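Local coordinates for probable enoyl-CoA hydratase/isomerase (Pseudomonas aeruginosa PA14, PDB 5WYB), which probably acts as a hydro-lyase of the crotonase-like enoyl-CoA hydratase/isomerase family, many of whose members hydrate enoyl-CoA thioesters, at residues 28-33 / 50-55; 35-40 / 71-76; 134-139 / 189-194. The protein carries 1 engineered substitution. All blocks are in the same frame, centred on the assembly; numbering follows the deposited sequence.

Interaction 1 (28-33 / 50-55); sequences ALITIN and QLIEHL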
loop_
_atom_site.group_PDB
_atom_site.type_symbol
_atom_site.label_atom_id
_atom_site.label_comp_id
_atom_site.label_asym_id
_atom_site.label_seq_id
_atom_site.Cartn_x
_atom_site.Cartn_y
_atom_site.Cartn_z
ATOM N N ALA A 28 20.317 29.227 -2.859
ATOM C CA ALA A 28 19.486 30.220 -2.192
ATOM C C ALA A 28 19.612 30.040 -0.688
ATOM O O ALA A 28 19.270 28.980 -0.155
ATOM C CB ALA A 28 18.028 30.099 -2.624
ATOM N N LEU A 29 20.096 31.073 -0.007
ATOM C CA LEU A 29 20.289 31.047 1.436
ATOM C C LEU A 29 19.084 31.707 2.089
ATOM O O LEU A 29 18.889 32.919 1.970
ATOM C CB LEU A 29 21.583 31.754 1.829
ATOM C CG LEU A 29 21.813 31.924 3.331
ATOM C CD1 LEU A 29 21.823 30.576 4.019
ATOM C CD2 LEU A 29 23.110 32.685 3.607
ATOM N N ILE A 30 18.283 30.910 2.778
ATOM C CA ILE A 30 17.100 31.395 3.471
ATOM C C ILE A 30 17.442 31.510 4.946
ATOM O O ILE A 30 17.964 30.562 5.540
ATOM C CB ILE A 30 15.902 30.454 3.252
ATOM C CG1 ILE A 30 15.711 30.178 1.762
ATOM C CG2 ILE A 30 14.650 31.051 3.860
ATOM C CD1 ILE A 30 14.630 29.143 1.462
ATOM N N THR A 31 17.148 32.663 5.540
ATOM C CA THR A 31 17.435 32.902 6.947
ATOM C C THR A 31 16.153 33.317 7.654
ATOM O O THR A 31 15.555 34.339 7.307
ATOM C CB THR A 31 18.522 33.970 7.115
ATOM O OG1 THR A 31 19.683 33.600 6.359
ATOM C CG2 THR A 31 18.911 34.106 8.577
ATOM N N ILE A 32 15.739 32.522 8.638
ATOM C CA ILE A 32 14.611 32.850 9.505
ATOM C C ILE A 32 15.004 34.038 10.374
ATOM O O ILE A 32 15.825 33.903 11.284
ATOM C CB ILE A 32 14.213 31.657 10.378
ATOM C CG1 ILE A 32 14.145 30.375 9.552
ATOM C CG2 ILE A 32 12.918 31.947 11.113
ATOM C CD1 ILE A 32 14.036 29.139 10.399
ATOM N N ASN A 33 14.368 35.161 10.184
ATOM C CA ASN A 33 14.688 36.361 10.901
ATOM C C ASN A 33 13.523 36.895 11.689
ATOM O O ASN A 33 12.851 37.820 11.288
ATOM C CB ASN A 33 15.079 37.372 9.849
ATOM C CG ASN A 33 15.859 38.520 10.393
ATOM O OD1 ASN A 33 15.925 38.728 11.566
ATOM N ND2 ASN A 33 16.471 39.248 9.521
ATOM N N GLN A 50 5.367 30.199 -0.606
ATOM C CA GLN A 50 5.481 30.998 -1.794
ATOM C C GLN A 50 6.892 31.081 -2.285
ATOM O O GLN A 50 7.127 31.025 -3.459
ATOM C CB GLN A 50 4.901 32.370 -1.573
ATOM C CG GLN A 50 3.556 32.335 -0.913
ATOM C CD GLN A 50 2.909 33.686 -0.820
ATOM O OE1 GLN A 50 3.577 34.693 -0.713
ATOM N NE2 GLN A 50 1.607 33.709 -0.881
ATOM N N LEU A 51 7.827 31.222 -1.365
ATOM C CA LEU A 51 9.219 31.293 -1.711
ATOM C C LEU A 51 9.708 30.012 -2.357
ATOM O O LEU A 51 10.377 30.073 -3.334
ATOM C CB LEU A 51 10.022 31.611 -0.479
ATOM C CG LEU A 51 11.499 31.379 -0.528
ATOM C CD1 LEU A 51 12.136 32.222 -1.592
ATOM C CD2 LEU A 51 12.104 31.655 0.826
ATOM N N ILE A 52 9.347 28.863 -1.825
ATOM C CA ILE A 52 9.730 27.593 -2.435
ATOM C C ILE A 52 9.117 27.450 -3.820
ATOM O O ILE A 52 9.724 26.860 -4.722
ATOM C CB ILE A 52 9.328 26.422 -1.521
ATOM C CG1 ILE A 52 10.000 26.564 -0.165
ATOM C CG2 ILE A 52 9.718 25.097 -2.145
ATOM C CD1 ILE A 52 11.500 26.541 -0.247
ATOM N N GLU A 53 7.915 27.992 -4.019
ATOM C CA GLU A 53 7.271 27.897 -5.324
ATOM C C GLU A 53 8.049 28.668 -6.380
ATOM O O GLU A 53 8.183 28.210 -7.520
ATOM C CB GLU A 53 5.840 28.411 -5.239
ATOM C CG GLU A 53 4.914 27.535 -4.430
ATOM C CD GLU A 53 3.538 28.144 -4.295
ATOM O OE1 GLU A 53 3.269 29.159 -4.973
ATOM O OE2 GLU A 53 2.733 27.616 -3.504
ATOM N N HIS A 54 8.570 29.841 -6.017
ATOM C CA HIS A 54 9.361 30.628 -6.954
ATOM C C HIS A 54 10.756 30.052 -7.152
ATOM O O HIS A 54 11.311 30.154 -8.251
ATOM C CB HIS A 54 9.454 32.077 -6.476
ATOM C CG HIS A 54 8.163 32.825 -6.579
ATOM N ND1 HIS A 54 7.008 32.407 -5.954
ATOM C CD2 HIS A 54 7.839 33.959 -7.245
ATOM C CE1 HIS A 54 6.031 33.253 -6.226
ATOM N NE2 HIS A 54 6.509 34.205 -7.007
ATOM N N LEU A 55 11.343 29.455 -6.115
ATOM C CA LEU A 55 12.653 28.845 -6.297
ATOM C C LEU A 55 12.568 27.630 -7.208
ATOM O O LEU A 55 13.515 27.344 -7.948
ATOM C CB LEU A 55 13.258 28.471 -4.944
ATOM C CG LEU A 55 13.550 29.630 -3.986
ATOM C CD1 LEU A 55 14.072 29.095 -2.684
ATOM C CD2 LEU A 55 14.534 30.611 -4.598
#
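Ala28 opens the contact by resting its CB against both methyls of Leu55, 4.0 Å from CD2 and 4.1 Å from CD1. Leu55 reaches this point because its CG stands anti to the carbonyl carbon (chi1 -63°), which carries the fork of the side chain out from the helix to the strand. The backbone at Ala28 is meanwhile taken up by strand 63-68, through hydrogen bonds with Ala63 and Val65. The strand and the helix meet through apolar side chains, a worked example of how a sheet accepts a helix in a beta-alpha-beta unit. Here the unit is strand 27-32, helix 42-56 and strand 63-68, and the axes of 28-32 and 50-55 run antiparallel at 177°, 11.6 Å apart. Two residues further along, Ile30 carries most of the contact. Its CD1, at the end of an extended chi2, meets Leu51 CD2 tip to tip at 3.6 Å, and the same Leu51 methyl also lies 4.0 Å from both CG1 and CG2 of Ile30. The same Ile30 CD1 also meets Leu55 CD1 tip to tip at 4.2 Å and lies more loosely at 4.4 Å from Ile52 CD1. Leu64 of the neighbouring strand packs against Ile30, Ile52 and Leu55, while Leu51 also rests on Val21 of strand 19-24 and on Ala10.

Interaction 2 (35-40 / 71-76); sequences PPANTW and PKFFSA
The ring of Phe73 receives Ala37 squarely over one face: the Ala37 CB lies 3.8 Å from the ring centroid and only 2° off the normal, a CH-pi contact of nearly ideal geometry. Pro36 O comes to the same ring obliquely, 3.5 Å from Phe73 CD2, and Tyr119 meets the ring with its plane turned by about 40°. The second flat group, the indole of Trp40, is met obliquely by the hydroxyl of Ser75, with OG 3.2 Å from CD1; Phe102 approaches this indole edge-to-face. Away from the rings, backbone carbonyls of 35-40 do most of the polar work. Ala76 N donates to Ala37 O at 3.1 Å, nearly along the C=O axis, and the CB atoms of these two alanines touch at 3.6 Å. Asn38 has positive phi, and its own carbonyl also turns to segment 71-76, where Ser75 OG donates to Asn38 O at 3.0 Å from well outside the carbonyl plane. With its OG anti to the backbone N (chi1 172°), Ser75 can serve that carbonyl and also accept from Gly77 N. Both segments are loops that follow strands of the crotonase core, and in crotonase relatives the loop that 71-76 leads into supplies, just beyond this segment, one of the backbone NH groups of the oxyanion hole, as it probably does here. The amide of Asn38 joins the two segments by its ND2, which is held chiefly by Gln69 O and makes a weak, bent bond of 2.8 Å to Phe73 O. That carbonyl also accepts from Asn117 ND2, and the Asn38 CB sits 3.2 Å from Phe74 O.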
loop_
_atom_site.group_PDB
_atom_site.type_symbol
_atom_site.label_atom_id
_atom_site.label_comp_id
_atom_site.label_asym_id
_atom_site.label_seq_id
_atom_site.Cartn_x
_atom_site.Cartn_y
_atom_site.Cartn_z
ATOM N N PRO A 35 13.175 37.674 15.693
ATOM C CA PRO A 35 13.591 37.608 17.101
ATOM C C PRO A 35 12.487 37.506 18.128
ATOM O O PRO A 35 11.395 37.885 17.848
ATOM C CB PRO A 35 14.386 38.886 17.286
ATOM C CG PRO A 35 14.882 39.217 15.933
ATOM C CD PRO A 35 13.651 39.021 15.163
ATOM N N PRO A 36 12.802 37.022 19.301
ATOM C CA PRO A 36 14.146 36.593 19.633
ATOM C C PRO A 36 14.507 35.156 19.299
ATOM O O PRO A 36 15.656 34.853 19.210
ATOM C CB PRO A 36 14.107 36.653 21.128
ATOM C CG PRO A 36 12.783 36.097 21.412
ATOM C CD PRO A 36 11.879 36.688 20.383
ATOM N N ALA A 37 13.523 34.295 19.147
ATOM C CA ALA A 37 13.735 32.873 18.922
ATOM C C ALA A 37 13.575 32.252 17.547
ATOM O O ALA A 37 13.458 31.076 17.474
ATOM C CB ALA A 37 12.958 32.080 19.930
ATOM N N ASN A 38 13.531 33.037 16.495
ATOM C CA ASN A 38 13.392 32.554 15.117
ATOM C C ASN A 38 12.170 31.661 14.959
ATOM O O ASN A 38 12.155 30.713 14.236
ATOM C CB ASN A 38 14.650 31.896 14.621
ATOM C CG ASN A 38 15.766 32.871 14.384
ATOM O OD1 ASN A 38 15.567 34.056 14.309
ATOM N ND2 ASN A 38 16.937 32.361 14.259
ATOM N N THR A 39 11.155 32.011 15.692
ATOM C CA THR A 39 9.915 31.318 15.728
ATOM C C THR A 39 9.100 31.394 14.415
ATOM O O THR A 39 9.217 32.320 13.690
ATOM C CB THR A 39 9.164 31.852 16.934
ATOM O OG1 THR A 39 8.498 30.801 17.579
ATOM C CG2 THR A 39 8.228 32.969 16.595
ATOM N N TRP A 40 8.294 30.392 14.133
ATOM C CA TRP A 40 7.461 30.399 12.915
ATOM C C TRP A 40 6.067 30.909 13.188
ATOM O O TRP A 40 5.413 30.491 14.105
ATOM C CB TRP A 40 7.333 29.011 12.279
ATOM C CG TRP A 40 8.551 28.454 11.664
ATOM C CD1 TRP A 40 9.379 27.586 12.214
ATOM C CD2 TRP A 40 9.038 28.703 10.373
ATOM N NE1 TRP A 40 10.366 27.281 11.383
ATOM C CE2 TRP A 40 10.186 27.959 10.227
ATOM C CE3 TRP A 40 8.628 29.502 9.334
ATOM C CZ2 TRP A 40 10.925 27.976 9.100
ATOM C CZ3 TRP A 40 9.347 29.520 8.233
ATOM C CH2 TRP A 40 10.494 28.765 8.112
ATOM N N PRO A 71 23.123 33.587 16.678
ATOM C CA PRO A 71 23.910 32.403 17.035
ATOM C C PRO A 71 23.200 31.453 17.983
ATOM O O PRO A 71 23.677 30.341 18.217
ATOM C CB PRO A 71 25.138 33.016 17.705
ATOM C CG PRO A 71 24.560 34.210 18.419
ATOM C CD PRO A 71 23.449 34.737 17.541
ATOM N N LYS A 72 22.071 31.881 18.541
ATOM C CA LYS A 72 21.406 31.142 19.608
ATOM C C LYS A 72 20.310 30.203 19.122
ATOM O O LYS A 72 20.203 29.083 19.624
ATOM C CB LYS A 72 20.812 32.120 20.619
ATOM C CG LYS A 72 20.239 31.457 21.856
ATOM C CD LYS A 72 19.876 32.489 22.915
ATOM C CE LYS A 72 19.387 31.821 24.194
ATOM N NZ LYS A 72 18.983 32.823 25.218
ATOM N N PHE A 73 19.481 30.627 18.170
ATOM C CA PHE A 73 18.308 29.859 17.770
ATOM C C PHE A 73 18.339 29.542 16.285
ATOM O O PHE A 73 18.551 30.430 15.451
ATOM C CB PHE A 73 17.014 30.613 18.077
ATOM C CG PHE A 73 16.655 30.643 19.525
ATOM C CD1 PHE A 73 16.013 29.571 20.111
ATOM C CD2 PHE A 73 16.945 31.749 20.297
ATOM C CE1 PHE A 73 15.673 29.600 21.444
ATOM C CE2 PHE A 73 16.608 31.782 21.630
ATOM C CZ PHE A 73 15.972 30.708 22.205
ATOM N N PHE A 74 18.122 28.268 15.959
ATOM C CA PHE A 74 17.729 27.902 14.605
ATOM C C PHE A 74 16.248 28.216 14.418
ATOM O O PHE A 74 15.887 29.079 13.615
ATOM C CB PHE A 74 18.030 26.422 14.338
ATOM C CG PHE A 74 17.603 25.953 12.976
ATOM C CD1 PHE A 74 18.444 26.087 11.890
ATOM C CD2 PHE A 74 16.356 25.383 12.786
ATOM C CE1 PHE A 74 18.054 25.661 10.639
ATOM C CE2 PHE A 74 15.957 24.959 11.536
ATOM C CZ PHE A 74 16.808 25.097 10.461
ATOM N N SER A 75 15.390 27.539 15.179
ATOM C CA SER A 75 13.992 27.926 15.298
ATOM C C SER A 75 13.402 27.273 16.538
ATOM O O SER A 75 13.598 26.078 16.769
ATOM C CB SER A 75 13.204 27.530 14.045
ATOM O OG SER A 75 11.817 27.743 14.227
ATOM N N ALA A 76 12.686 28.063 17.331
ATOM C CA ALA A 76 12.028 27.577 18.533
ATOM C C ALA A 76 10.643 27.015 18.253
ATOM O O ALA A 76 9.870 26.808 19.195
ATOM C CB ALA A 76 11.933 28.696 19.568
#

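Interaction 3 (134-139 / 189-194); sequences RIAERQ and GLVEQV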
loop_
_atom_site.group_PDB
_atom_site.type_symbol
_atom_site.label_atom_id
_atom_site.label_comp_id
_atom_site.label_asym_id
_atom_site.label_seq_id
_atom_site.Cartn_x
_atom_site.Cartn_y
_atom_site.Cartn_z
ATOM N N ARG A 134 20.810 17.698 7.071
ATOM C CA ARG A 134 20.944 18.505 8.273
ATOM C C ARG A 134 22.406 18.565 8.698
ATOM O O ARG A 134 23.085 17.537 8.751
ATOM C CB ARG A 134 20.080 17.939 9.395
ATOM C CG ARG A 134 18.594 18.164 9.188
ATOM C CD ARG A 134 17.800 16.980 9.689
ATOM N NE ARG A 134 18.112 15.793 8.908
ATOM C CZ ARG A 134 17.567 15.517 7.729
ATOM N NH1 ARG A 134 16.673 16.342 7.203
ATOM N NH2 ARG A 134 17.920 14.420 7.075
ATOM N N ILE A 135 22.881 19.774 8.984
ATOM C CA ILE A 135 24.220 20.022 9.511
ATOM C C ILE A 135 24.053 20.809 10.798
ATOM O O ILE A 135 23.525 21.928 10.778
ATOM C CB ILE A 135 25.104 20.798 8.523
ATOM C CG1 ILE A 135 25.294 20.001 7.236
ATOM C CG2 ILE A 135 26.453 21.112 9.149
ATOM C CD1 ILE A 135 26.064 20.751 6.187
ATOM N N ALA A 136 24.487 20.229 11.912
ATOM C CA ALA A 136 24.259 20.795 13.233
ATOM C C ALA A 136 25.571 21.239 13.866
ATOM O O ALA A 136 26.602 20.583 13.710
ATOM C CB ALA A 136 23.569 19.786 14.150
ATOM N N GLU A 137 25.517 22.315 14.621
ATOM C CA GLU A 137 26.598 22.831 15.408
ATOM C C GLU A 137 26.638 22.002 16.686
ATOM O O GLU A 137 25.637 21.515 17.125
ATOM C CB GLU A 137 26.435 24.320 15.691
ATOM C CG GLU A 137 27.114 25.217 14.670
ATOM C CD GLU A 137 26.619 26.649 14.639
ATOM O OE1 GLU A 137 26.248 27.154 15.671
ATOM O OE2 GLU A 137 26.613 27.261 13.584
ATOM N N ARG A 138 27.801 21.894 17.297
ATOM C CA ARG A 138 28.028 21.066 18.462
ATOM C C ARG A 138 27.135 21.372 19.614
ATOM O O ARG A 138 26.639 20.486 20.225
ATOM C CB ARG A 138 29.475 21.183 18.910
ATOM C CG ARG A 138 30.421 20.161 18.349
ATOM C CD ARG A 138 31.870 20.343 18.838
ATOM N NE ARG A 138 31.895 20.814 20.198
ATOM C CZ ARG A 138 32.178 22.050 20.562
ATOM N NH1 ARG A 138 32.501 22.954 19.664
ATOM N NH2 ARG A 138 32.136 22.367 21.821
ATOM N N GLN A 139 26.890 22.627 19.882
ATOM C CA GLN A 139 26.012 23.004 20.955
ATOM C C GLN A 139 24.490 22.942 20.671
ATOM O O GLN A 139 23.703 23.140 21.553
ATOM C CB GLN A 139 26.409 24.378 21.451
ATOM C CG GLN A 139 26.042 25.536 20.559
ATOM C CD GLN A 139 26.667 25.447 19.211
ATOM O OE1 GLN A 139 27.505 24.613 18.989
ATOM N NE2 GLN A 139 26.261 26.304 18.303
ATOM N N GLY A 189 21.194 9.238 13.602
ATOM C CA GLY A 189 20.768 9.529 12.249
ATOM C C GLY A 189 19.938 10.782 12.082
ATOM O O GLY A 189 19.523 11.085 10.954
ATOM N N LEU A 190 19.677 11.522 13.159
ATOM C CA LEU A 190 18.891 12.741 13.034
ATOM C C LEU A 190 19.619 13.797 12.214
ATOM O O LEU A 190 18.981 14.544 11.461
ATOM C CB LEU A 190 18.533 13.277 14.418
ATOM C CG LEU A 190 17.822 14.628 14.508
ATOM C CD1 LEU A 190 16.529 14.643 13.696
ATOM C CD2 LEU A 190 17.545 14.974 15.957
ATOM N N VAL A 191 20.948 13.878 12.338
ATOM C CA VAL A 191 21.765 14.765 11.519
ATOM C C VAL A 191 22.808 13.933 10.790
ATOM O O VAL A 191 23.125 12.806 11.177
ATOM C CB VAL A 191 22.453 15.873 12.339
ATOM C CG1 VAL A 191 21.427 16.721 13.056
ATOM C CG2 VAL A 191 23.428 15.268 13.324
ATOM N N GLU A 192 23.340 14.506 9.715
ATOM C CA GLU A 192 24.350 13.821 8.918
ATOM C C GLU A 192 25.761 14.328 9.168
ATOM O O GLU A 192 26.716 13.596 8.902
ATOM C CB GLU A 192 24.049 13.952 7.421
ATOM C CG GLU A 192 22.799 13.200 6.937
ATOM C CD GLU A 192 21.537 13.807 7.470
ATOM O OE1 GLU A 192 21.304 15.006 7.200
ATOM O OE2 GLU A 192 20.812 13.091 8.195
ATOM N N GLN A 193 25.920 15.560 9.646
ATOM C CA GLN A 193 27.243 16.120 9.878
ATOM C C GLN A 193 27.191 17.036 11.089
ATOM O O GLN A 193 26.304 17.890 11.179
ATOM C CB GLN A 193 27.748 16.887 8.652
ATOM C CG GLN A 193 29.172 17.395 8.810
ATOM C CD GLN A 193 29.629 18.294 7.676
ATOM O OE1 GLN A 193 28.830 18.747 6.864
ATOM N NE2 GLN A 193 30.930 18.557 7.620
ATOM N N VAL A 194 28.142 16.856 12.014
ATOM C CA VAL A 194 28.319 17.753 13.153
ATOM C C VAL A 194 29.527 18.633 12.894
ATOM O O VAL A 194 30.531 18.197 12.315
ATOM C CB VAL A 194 28.471 16.986 14.478
ATOM C CG1 VAL A 194 28.539 17.960 15.645
ATOM C CG2 VAL A 194 27.310 16.038 14.665
#
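Arg134 and Glu192 form the tight end of this contact, where Glu192 grips the backbone of Arg134 with its carboxylate and its own backbone N. Glu192 bends at chi2 (69°), which folds its carboxylate back so that OE1 takes Arg134 N at 2.7 Å, almost straight, while Glu192 N donates to Arg134 O at 3.2 Å. The guanidinium, its plane steeply turned against the carboxylate, adds only weak ties: NH2 to Glu192 OE2 at 3.4 Å, a long salt bridge, and NE to Leu190 O at 3.0 Å. Its firmer partners are Cys131 O and Ala128 O, bonded to NH1, and Gly168 of the second subunit packs on Arg134 and Glu192. Further along, parallel bridges pair Ile135 with Gln193 and Ala136 with Val194; Ala136 N meets Gln193 O at 3.1 Å, and Ala136 CB rests on Val191 CG1 at 3.9 Å. The contact then thins toward solvent, where exposed Arg138 offers Val194 CG1 little more than its CG, 4.0 Å away, and turns its guanidinium to Asp196. Leaving helix 182-188 through a Schellman motif at Gly189, the chain joins strand 133-137 as the parallel outermost strand, within this chain, of the crotonase core sheet.

How the interactions relate
From the N terminus, strand 27-32 begins interaction 1 and the following loop, 35-40, begins interaction 2. The chain then returns through helix 42-56, whose residues 50-55 close interaction 1, and passes strand 63-68 before 71-76 closes interaction 2. The two closures therefore cross, and their contacts meet physically: Ile32 CD1 lies 3.6 Å from Trp40 CZ2. Interaction 3 follows in series, bringing together 134-139 and 189-194 across 49 intervening residues. It lies farther across the core sheet, its nearest atoms about 11 Å from those of interaction 1. Together they tie a helix to the sheet, two post-strand loops to each other and the last strand to its neighbour.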